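Local coordinates for peroxiredoxin (Clostridioides difficile, PDB 6TSB), which hydrolyses chitin through its family 18 glycosidase domain, the part present in this chain, and probably reduces peroxides through a separate peroxiredoxin domain, at residues 174-185 against 198-206; 51-62 against 88-99. All coordinates share one frame; numbering follows the deposited sequence.

Contact 1 of 2, residues 174-185 against 198-206; sequences WLSVAGTGDRGY and IIDYFNLMS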
loop_
_atom_site.group_PDB
_atom_site.type_symbol
_atom_site.label_atom_id
_atom_site.label_comp_id
_atom_site.label_asym_id
_atom_site.label_seq_id
_atom_site.Cartn_x
_atom_site.Cartn_y
_atom_site.Cartn_z
ATOM N N TRP A 174 20.761 -35.249 1.767
ATOM C CA TRP A 174 20.647 -33.889 2.308
ATOM C C TRP A 174 20.795 -33.974 3.818
ATOM O O TRP A 174 20.126 -34.794 4.471
ATOM C CB TRP A 174 19.319 -33.304 1.866
ATOM C CG TRP A 174 18.794 -32.125 2.613
ATOM C CD1 TRP A 174 18.638 -31.956 3.959
ATOM C CD2 TRP A 174 18.204 -30.988 1.986
ATOM N NE1 TRP A 174 18.018 -30.762 4.213
ATOM C CE2 TRP A 174 17.721 -30.157 3.016
ATOM C CE3 TRP A 174 18.033 -30.610 0.651
ATOM C CZ2 TRP A 174 17.094 -28.945 2.741
ATOM C CZ3 TRP A 174 17.397 -29.424 0.384
ATOM C CH2 TRP A 174 16.928 -28.607 1.415
ATOM N N LEU A 175 21.673 -33.139 4.343
ATOM C CA LEU A 175 21.733 -32.903 5.787
ATOM C C LEU A 175 21.685 -31.395 5.962
ATOM O O LEU A 175 22.412 -30.724 5.245
ATOM C CB LEU A 175 23.034 -33.513 6.323
ATOM C CG LEU A 175 23.369 -33.147 7.767
ATOM C CD1 LEU A 175 22.236 -33.532 8.696
ATOM C CD2 LEU A 175 24.664 -33.813 8.204
ATOM N N SER A 176 20.847 -30.901 6.861
ATOM C CA SER A 176 20.681 -29.464 7.112
ATOM C C SER A 176 20.456 -29.268 8.604
ATOM O O SER A 176 20.127 -30.217 9.296
ATOM C CB SER A 176 19.561 -28.876 6.277
ATOM O OG SER A 176 18.280 -29.422 6.634
ATOM N N VAL A 177 20.650 -28.051 9.056
ATOM C CA VAL A 177 20.565 -27.666 10.477
ATOM C C VAL A 177 19.746 -26.396 10.455
ATOM O O VAL A 177 20.007 -25.559 9.593
ATOM C CB VAL A 177 21.984 -27.444 11.022
ATOM C CG1 VAL A 177 21.988 -26.679 12.339
ATOM C CG2 VAL A 177 22.716 -28.773 11.136
ATOM N N ALA A 178 18.756 -26.315 11.319
ATOM C CA ALA A 178 17.953 -25.108 11.557
ATOM C C ALA A 178 18.625 -24.358 12.691
ATOM O O ALA A 178 18.810 -24.990 13.751
ATOM C CB ALA A 178 16.532 -25.475 11.932
ATOM N N GLY A 179 18.951 -23.082 12.468
ATOM C CA GLY A 179 19.507 -22.199 13.506
ATOM C C GLY A 179 19.326 -20.725 13.194
ATOM O O GLY A 179 18.706 -20.406 12.183
ATOM N N THR A 180 19.809 -19.864 14.087
ATOM C CA THR A 180 19.757 -18.395 13.952
ATOM C C THR A 180 21.160 -17.913 13.610
ATOM O O THR A 180 22.094 -18.753 13.558
ATOM C CB THR A 180 19.198 -17.758 15.222
ATOM O OG1 THR A 180 20.213 -17.885 16.213
ATOM C CG2 THR A 180 17.912 -18.407 15.681
ATOM N N GLY A 181 21.280 -16.620 13.321
ATOM C CA GLY A 181 22.554 -15.975 12.976
ATOM C C GLY A 181 22.958 -15.007 14.064
ATOM O O GLY A 181 23.858 -14.196 13.804
ATOM N N ASP A 182 22.310 -15.048 15.225
ATOM C CA ASP A 182 22.624 -14.072 16.301
ATOM C C ASP A 182 23.943 -14.482 16.977
ATOM O O ASP A 182 24.435 -15.608 16.699
ATOM C CB ASP A 182 21.434 -13.862 17.236
ATOM C CG ASP A 182 21.230 -14.909 18.312
ATOM O OD1 ASP A 182 21.858 -15.970 18.235
ATOM O OD2 ASP A 182 20.441 -14.636 19.230
ATOM N N ARG A 183 24.498 -13.573 17.787
ATOM C CA ARG A 183 25.861 -13.658 18.378
ATOM C C ARG A 183 25.920 -14.874 19.304
ATOM O O ARG A 183 26.831 -15.680 19.134
ATOM C CB ARG A 183 26.213 -12.375 19.149
ATOM C CG ARG A 183 26.413 -11.135 18.280
ATOM C CD ARG A 183 27.783 -10.903 17.636
ATOM N NE ARG A 183 27.737 -9.816 16.657
ATOM C CZ ARG A 183 27.631 -8.514 16.941
ATOM N NH1 ARG A 183 27.574 -8.092 18.194
ATOM N NH2 ARG A 183 27.580 -7.628 15.962
ATOM N N GLY A 184 24.989 -14.957 20.255
ATOM C CA GLY A 184 24.799 -16.099 21.166
ATOM C C GLY A 184 24.892 -17.441 20.453
ATOM O O GLY A 184 25.575 -18.326 20.997
ATOM N N TYR A 185 24.228 -17.612 19.299
ATOM C CA TYR A 185 24.187 -18.903 18.558
ATOM C C TYR A 185 25.587 -19.164 17.976
ATOM O O TYR A 185 26.064 -20.319 17.996
ATOM C CB TYR A 185 23.064 -18.954 17.500
ATOM C CG TYR A 185 22.928 -20.287 16.791
ATOM C CD1 TYR A 185 23.774 -20.623 15.744
ATOM C CD2 TYR A 185 21.984 -21.239 17.173
ATOM C CE1 TYR A 185 23.696 -21.854 15.113
ATOM C CE2 TYR A 185 21.887 -22.476 16.538
ATOM C CZ TYR A 185 22.762 -22.788 15.524
ATOM O OH TYR A 185 22.720 -23.986 14.892
ATOM N N ILE A 198 30.260 -30.091 6.675
ATOM C CA ILE A 198 29.520 -31.359 6.947
ATOM C C ILE A 198 28.133 -31.282 6.300
ATOM O O ILE A 198 27.727 -32.270 5.663
ATOM C CB ILE A 198 29.406 -31.651 8.454
ATOM C CG1 ILE A 198 30.777 -31.805 9.122
ATOM C CG2 ILE A 198 28.561 -32.890 8.679
ATOM C CD1 ILE A 198 30.751 -31.546 10.622
ATOM N N ILE A 199 27.428 -30.174 6.518
ATOM C CA ILE A 199 26.003 -29.995 6.117
ATOM C C ILE A 199 25.895 -29.503 4.675
ATOM O O ILE A 199 26.867 -28.991 4.126
ATOM C CB ILE A 199 25.307 -29.038 7.090
ATOM C CG1 ILE A 199 25.705 -27.576 6.885
ATOM C CG2 ILE A 199 25.551 -29.484 8.513
ATOM C CD1 ILE A 199 25.110 -26.647 7.924
ATOM N N ASP A 200 24.712 -29.634 4.095
ATOM C CA ASP A 200 24.382 -29.148 2.733
ATOM C C ASP A 200 23.800 -27.742 2.850
ATOM O O ASP A 200 24.095 -26.905 1.993
ATOM C CB ASP A 200 23.401 -30.085 2.040
ATOM C CG ASP A 200 24.014 -31.436 1.743
ATOM O OD1 ASP A 200 24.808 -31.502 0.832
ATOM O OD2 ASP A 200 23.714 -32.395 2.452
ATOM N N TYR A 201 23.042 -27.471 3.901
ATOM C CA TYR A 201 22.377 -26.167 4.086
ATOM C C TYR A 201 22.300 -25.834 5.568
ATOM O O TYR A 201 22.176 -26.747 6.387
ATOM C CB TYR A 201 20.968 -26.192 3.486
ATOM C CG TYR A 201 20.934 -26.336 1.987
ATOM C CD1 TYR A 201 21.273 -25.271 1.166
ATOM C CD2 TYR A 201 20.539 -27.513 1.377
ATOM C CE1 TYR A 201 21.274 -25.395 -0.218
ATOM C CE2 TYR A 201 20.488 -27.643 -0.004
ATOM C CZ TYR A 201 20.868 -26.579 -0.801
ATOM O OH TYR A 201 20.814 -26.664 -2.152
ATOM N N PHE A 202 22.356 -24.547 5.876
ATOM C CA PHE A 202 22.022 -23.975 7.196
ATOM C C PHE A 202 20.733 -23.208 6.961
ATOM O O PHE A 202 20.745 -22.326 6.071
ATOM C CB PHE A 202 23.140 -23.069 7.708
ATOM C CG PHE A 202 22.885 -22.537 9.092
ATOM C CD1 PHE A 202 22.065 -21.442 9.294
ATOM C CD2 PHE A 202 23.415 -23.167 10.195
ATOM C CE1 PHE A 202 21.809 -20.954 10.567
ATOM C CE2 PHE A 202 23.158 -22.680 11.474
ATOM C CZ PHE A 202 22.365 -21.578 11.659
ATOM N N ASN A 203 19.660 -23.637 7.623
ATOM C CA ASN A 203 18.286 -23.116 7.456
ATOM C C ASN A 203 18.149 -21.983 8.466
ATOM O O ASN A 203 17.801 -22.232 9.675
ATOM C CB ASN A 203 17.206 -24.204 7.595
ATOM C CG ASN A 203 17.294 -25.294 6.537
ATOM O OD1 ASN A 203 18.146 -25.230 5.631
ATOM N ND2 ASN A 203 16.455 -26.319 6.675
ATOM N N LEU A 204 18.450 -20.775 7.991
ATOM C CA LEU A 204 18.474 -19.577 8.848
ATOM C C LEU A 204 17.036 -19.237 9.210
ATOM O O LEU A 204 16.303 -18.781 8.335
ATOM C CB LEU A 204 19.200 -18.431 8.126
ATOM C CG LEU A 204 19.000 -17.041 8.733
ATOM C CD1 LEU A 204 19.367 -17.012 10.197
ATOM C CD2 LEU A 204 19.802 -16.003 7.965
ATOM N N MET A 205 16.701 -19.364 10.480
ATOM C CA MET A 205 15.360 -19.031 11.026
ATOM C C MET A 205 15.319 -17.546 11.369
ATOM O O MET A 205 15.356 -17.169 12.554
ATOM C CB MET A 205 15.028 -19.909 12.229
ATOM C CG MET A 205 14.857 -21.375 11.780
ATOM S SD MET A 205 14.288 -22.501 13.068
ATOM C CE MET A 205 15.477 -22.141 14.375
ATOM N N SER A 206 15.234 -16.747 10.315
ATOM C CA SER A 206 15.332 -15.271 10.346
ATOM C C SER A 206 13.947 -14.720 10.633
ATOM O O SER A 206 13.435 -14.006 9.771
ATOM C CB SER A 206 15.916 -14.766 9.047
ATOM O OG SER A 206 15.672 -15.658 7.964
#

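Contact 2 of 2, residues 51-62 against 88-99; sequences AQLLDAVIFAFA and KPSLKVIVAIGG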
loop_
_atom_site.group_PDB
_atom_site.type_symbol
_atom_site.label_atom_id
_atom_site.label_comp_id
_atom_site.label_asym_id
_atom_site.label_seq_id
_atom_site.Cartn_x
_atom_site.Cartn_y
_atom_site.Cartn_z
ATOM N N ALA A 51 3.683 -29.065 -5.118
ATOM C CA ALA A 51 5.037 -29.540 -5.480
ATOM C C ALA A 51 5.693 -28.645 -6.546
ATOM O O ALA A 51 6.944 -28.570 -6.597
ATOM C CB ALA A 51 4.944 -30.954 -5.976
ATOM N N GLN A 52 4.889 -28.096 -7.452
ATOM C CA GLN A 52 5.352 -27.351 -8.656
ATOM C C GLN A 52 6.107 -26.083 -8.228
ATOM O O GLN A 52 6.984 -25.670 -8.972
ATOM C CB GLN A 52 4.156 -27.004 -9.563
ATOM C CG GLN A 52 3.368 -28.218 -10.065
ATOM C CD GLN A 52 4.290 -29.266 -10.635
ATOM O OE1 GLN A 52 4.236 -30.442 -10.270
ATOM N NE2 GLN A 52 5.217 -28.825 -11.470
ATOM N N LEU A 53 5.754 -25.484 -7.085
ATOM C CA LEU A 53 6.392 -24.261 -6.536
ATOM C C LEU A 53 7.751 -24.551 -5.866
ATOM O O LEU A 53 8.563 -23.581 -5.773
ATOM C CB LEU A 53 5.449 -23.631 -5.513
ATOM C CG LEU A 53 4.133 -23.067 -6.039
ATOM C CD1 LEU A 53 3.338 -22.494 -4.882
ATOM C CD2 LEU A 53 4.385 -21.993 -7.095
ATOM N N LEU A 54 7.995 -25.787 -5.408
ATOM C CA LEU A 54 9.041 -26.134 -4.402
ATOM C C LEU A 54 10.098 -27.059 -5.012
ATOM O O LEU A 54 9.713 -27.922 -5.801
ATOM C CB LEU A 54 8.366 -26.829 -3.222
ATOM C CG LEU A 54 7.197 -26.062 -2.625
ATOM C CD1 LEU A 54 6.624 -26.806 -1.430
ATOM C CD2 LEU A 54 7.617 -24.655 -2.249
ATOM N N ASP A 55 11.376 -26.877 -4.641
ATOM C CA ASP A 55 12.468 -27.845 -4.933
ATOM C C ASP A 55 12.504 -28.899 -3.822
ATOM O O ASP A 55 13.029 -30.004 -4.051
ATOM C CB ASP A 55 13.833 -27.154 -5.046
ATOM C CG ASP A 55 13.950 -26.138 -6.169
ATOM O OD1 ASP A 55 14.135 -26.581 -7.301
ATOM O OD2 ASP A 55 13.856 -24.915 -5.883
ATOM N N ALA A 56 12.020 -28.543 -2.633
ATOM C CA ALA A 56 12.103 -29.417 -1.452
ATOM C C ALA A 56 11.038 -29.056 -0.420
ATOM O O ALA A 56 10.658 -27.869 -0.282
ATOM C CB ALA A 56 13.475 -29.319 -0.854
ATOM N N VAL A 57 10.566 -30.097 0.246
ATOM C CA VAL A 57 9.595 -30.051 1.371
ATOM C C VAL A 57 10.290 -30.679 2.579
ATOM O O VAL A 57 11.009 -31.735 2.419
ATOM C CB VAL A 57 8.281 -30.781 1.023
ATOM C CG1 VAL A 57 7.500 -30.014 -0.019
ATOM C CG2 VAL A 57 8.511 -32.208 0.545
ATOM N N ILE A 58 10.095 -30.056 3.733
ATOM C CA ILE A 58 10.717 -30.508 4.999
ATOM C C ILE A 58 9.558 -30.873 5.910
ATOM O O ILE A 58 8.905 -29.957 6.401
ATOM C CB ILE A 58 11.650 -29.445 5.622
ATOM C CG1 ILE A 58 12.745 -28.975 4.664
ATOM C CG2 ILE A 58 12.248 -29.991 6.898
ATOM C CD1 ILE A 58 13.728 -27.973 5.276
ATOM N N PHE A 59 9.310 -32.173 6.081
ATOM C CA PHE A 59 8.290 -32.692 7.024
ATOM C C PHE A 59 8.694 -32.325 8.453
ATOM O O PHE A 59 9.801 -32.688 8.888
ATOM C CB PHE A 59 8.139 -34.210 6.910
ATOM C CG PHE A 59 7.162 -34.759 7.918
ATOM C CD1 PHE A 59 5.794 -34.576 7.753
ATOM C CD2 PHE A 59 7.599 -35.426 9.047
ATOM C CE1 PHE A 59 4.888 -35.059 8.685
ATOM C CE2 PHE A 59 6.690 -35.900 9.987
ATOM C CZ PHE A 59 5.339 -35.707 9.810
ATOM N N ALA A 60 7.794 -31.702 9.199
ATOM C CA ALA A 60 7.985 -31.408 10.632
ATOM C C ALA A 60 6.886 -32.073 11.482
ATOM O O ALA A 60 5.699 -31.860 11.239
ATOM C CB ALA A 60 8.001 -29.912 10.779
ATOM N N PHE A 61 7.251 -32.876 12.491
ATOM C CA PHE A 61 8.618 -33.242 12.850
ATOM C C PHE A 61 8.722 -34.738 13.194
ATOM O O PHE A 61 7.723 -35.347 13.468
ATOM C CB PHE A 61 9.067 -32.532 14.131
ATOM C CG PHE A 61 9.167 -31.037 14.065
ATOM C CD1 PHE A 61 10.261 -30.435 13.479
ATOM C CD2 PHE A 61 8.200 -30.234 14.648
ATOM C CE1 PHE A 61 10.364 -29.051 13.444
ATOM C CE2 PHE A 61 8.309 -28.851 14.619
ATOM C CZ PHE A 61 9.395 -28.261 14.015
ATOM N N ALA A 62 9.917 -35.323 13.164
ATOM C CA ALA A 62 10.242 -36.533 13.953
ATOM C C ALA A 62 10.624 -36.055 15.361
ATOM O O ALA A 62 11.035 -34.886 15.474
ATOM C CB ALA A 62 11.331 -37.326 13.285
ATOM N N LYS A 88 6.107 -35.432 -9.389
ATOM C CA LYS A 88 7.384 -34.653 -9.416
ATOM C C LYS A 88 8.516 -35.468 -8.790
ATOM O O LYS A 88 8.929 -35.201 -7.663
ATOM C CB LYS A 88 7.205 -33.283 -8.746
ATOM C CG LYS A 88 8.354 -32.319 -9.017
ATOM C CD LYS A 88 8.042 -30.858 -8.791
ATOM C CE LYS A 88 9.213 -29.978 -9.186
ATOM N NZ LYS A 88 9.375 -28.835 -8.261
ATOM N N PRO A 89 9.099 -36.456 -9.514
ATOM C CA PRO A 89 10.097 -37.355 -8.925
ATOM C C PRO A 89 11.377 -36.655 -8.421
ATOM O O PRO A 89 12.097 -37.242 -7.629
ATOM C CB PRO A 89 10.451 -38.334 -10.058
ATOM C CG PRO A 89 9.338 -38.168 -11.068
ATOM C CD PRO A 89 8.855 -36.740 -10.934
ATOM N N SER A 90 11.632 -35.429 -8.885
ATOM C CA SER A 90 12.813 -34.609 -8.509
ATOM C C SER A 90 12.572 -33.854 -7.188
ATOM O O SER A 90 13.521 -33.210 -6.705
ATOM C CB SER A 90 13.142 -33.647 -9.626
ATOM O OG SER A 90 12.162 -32.622 -9.711
ATOM N N LEU A 91 11.343 -33.850 -6.655
ATOM C CA LEU A 91 11.046 -33.183 -5.364
ATOM C C LEU A 91 11.857 -33.903 -4.292
ATOM O O LEU A 91 11.955 -35.156 -4.347
ATOM C CB LEU A 91 9.549 -33.225 -5.049
ATOM C CG LEU A 91 9.133 -32.615 -3.717
ATOM C CD1 LEU A 91 9.232 -31.105 -3.746
ATOM C CD2 LEU A 91 7.719 -33.023 -3.347
ATOM N N LYS A 92 12.476 -33.114 -3.415
ATOM C CA LYS A 92 13.299 -33.617 -2.290
ATOM C C LYS A 92 12.396 -33.607 -1.062
ATOM O O LYS A 92 11.775 -32.543 -0.788
ATOM C CB LYS A 92 14.562 -32.770 -2.097
ATOM C CG LYS A 92 15.696 -33.079 -3.068
ATOM C CD LYS A 92 16.839 -32.082 -2.990
ATOM C CE LYS A 92 18.166 -32.636 -3.460
ATOM N NZ LYS A 92 18.390 -32.411 -4.905
ATOM N N VAL A 93 12.303 -34.755 -0.389
ATOM C CA VAL A 93 11.501 -34.891 0.845
ATOM C C VAL A 93 12.457 -35.128 2.018
ATOM O O VAL A 93 13.172 -36.149 2.060
ATOM C CB VAL A 93 10.420 -35.977 0.701
ATOM C CG1 VAL A 93 9.511 -35.961 1.920
ATOM C CG2 VAL A 93 9.611 -35.804 -0.586
ATOM N N ILE A 94 12.400 -34.213 2.967
ATOM C CA ILE A 94 13.320 -34.138 4.120
ATOM C C ILE A 94 12.447 -34.292 5.347
ATOM O O ILE A 94 11.326 -33.753 5.312
ATOM C CB ILE A 94 14.061 -32.785 4.128
ATOM C CG1 ILE A 94 14.687 -32.458 2.772
ATOM C CG2 ILE A 94 15.092 -32.717 5.254
ATOM C CD1 ILE A 94 15.607 -33.517 2.265
ATOM N N VAL A 95 12.978 -34.931 6.390
ATOM C CA VAL A 95 12.371 -34.925 7.744
ATOM C C VAL A 95 13.248 -34.080 8.664
ATOM O O VAL A 95 14.483 -34.286 8.758
ATOM C CB VAL A 95 12.151 -36.344 8.299
ATOM C CG1 VAL A 95 11.724 -36.315 9.758
ATOM C CG2 VAL A 95 11.123 -37.108 7.473
ATOM N N ALA A 96 12.575 -33.183 9.350
ATOM C CA ALA A 96 13.119 -32.366 10.432
ATOM C C ALA A 96 12.873 -33.105 11.743
ATOM O O ALA A 96 11.720 -33.547 11.990
ATOM C CB ALA A 96 12.479 -31.008 10.428
ATOM N N ILE A 97 13.937 -33.231 12.530
ATOM C CA ILE A 97 13.906 -33.829 13.884
ATOM C C ILE A 97 14.018 -32.666 14.845
ATOM O O ILE A 97 15.011 -31.933 14.741
ATOM C CB ILE A 97 15.060 -34.817 14.040
ATOM C CG1 ILE A 97 15.021 -35.942 13.003
ATOM C CG2 ILE A 97 15.099 -35.368 15.456
ATOM C CD1 ILE A 97 16.291 -36.785 12.976
ATOM N N GLY A 98 13.026 -32.460 15.697
ATOM C CA GLY A 98 13.168 -31.549 16.840
ATOM C C GLY A 98 12.132 -30.452 16.809
ATOM O O GLY A 98 10.934 -30.786 16.739
ATOM N N GLY A 99 12.582 -29.196 16.914
ATOM C CA GLY A 99 11.696 -28.026 16.998
ATOM C C GLY A 99 11.657 -27.451 18.387
ATOM O O GLY A 99 12.223 -28.050 19.324
HETATM O O HOH W 1 14.701 -30.451 -5.884
#

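Contact 1 of 2, residues 174-185 against 198-206
Phe202 lies across from Val177 and Gly179, where parallel strands 174-179 and 201-204 join in the TIM barrel of the chitinase domain. Its CB leaves a CA whose C-H is directed at Val177 O. With CG anti to the backbone N (chi1 -176°), the ring leans back over the neighbouring strand, and Val177 O sits above the rim of one face. Further out, CE1 reaches Gly179 O (3.5 Å) and CE2 meets Tyr185 OH (3.7 Å) at the ring edge. At the tip, CZ lies 3.5 Å from Gly179 CA, an approach that the missing side chain permits, and 3.4 Å from Thr180 O, near the ring plane. Backbone bonds such as Asn203 N to Val177 O (2.8 Å) hold the strands in step. Before the strand proper, Asp200 OD2 takes Leu175 N (2.9 Å) on its anti lone pair and also forms a salt bridge with Arg166, tying the start of strand 201-204 to helix 154-169. Strands 133-137 and 254-264 flank the pair. Phe202 packs on Leu244 of helix 237-246, while Asn203 ND2, on the other face of the sheet, is hydrogen-bonded to Tyr41 OH, and the residue touches Phe330 of the second subunit.

Contact 2 of 2, residues 51-62 against 88-99
Ala51 and Leu54, just ahead of strand 56-64, offer their carbonyls to Lys88, in the loop that leads from helix 75-83 into the parallel strand 92-98; the two strands and the helix form a beta-alpha-beta crossover, the repeating unit of the TIM barrel. Lys88 reaches across with its chain extended until chi4 (-142°), and NZ bonds Ala51 O at 3.0 Å and Leu54 O at 2.6 Å. Ala51 O is gripped from opposite faces of its plane, by this ammonium group and by Leu54 N. Asp55 turns its carboxylate to Val38 N of the preceding strand, while its carbonyl receives Lys92 N and starts the parallel ladder. At Ala56 the CB sits against Lys92 CB.

Val57 and Phe59 face the helix layer. Val57 CG2, placed between the backbone N and the carbonyl carbon, lies 3.9 Å from Val93 CG2, the two valines side by side and pointing the same way. Ile58 is on the barrel-lining face, where its CG2 packs 3.7 Å from Ala96 CB. Phe59 N and O bond Ile94 O and Ala96 N in turn, and its ring goes out to Phe77 and Leu78 of helix 75-83.

The peptide between Ala60 and Phe61 is cis, a non-proline cis bond that recurs at this strand in family 18 chitinases. The strand here uses one residue more than its partner: Ala96 O takes Ala62 N, at 2.8 Å, and not Phe61 N. The Phe61 ring has Ala60 CB over the centre of one face. Gly98 O lies over the other face, 3.2 Å from Phe61 CG, and Gly99 CA adds a CH-pi contact there. Ala62 turns back toward the helix side, its CB 3.7 Å from Val95 CG1 and 4.0 Å from Ile97 CG1.

How the contacts relate
Both contacts pair parallel strands of one barrel sheet, and their centres lie 16 Å apart. They meet in the interior, where Trp174 CG packs on Ile94 CD1 and Asn203 ND2 on Ile58 CD1, each at 3.5 Å. Contact 1 is the more thoroughly buried and combines aromatic rings with polar groups that line the barrel. Contact 2 is mainly aliphatic along its strands and opens to solvent at its N-terminal loops, where a lysine does the joining. Their outer faces rest on different helices, 154-169 and 237-246 for contact 1 and 75-83 for contact 2. Each also touches the second subunit.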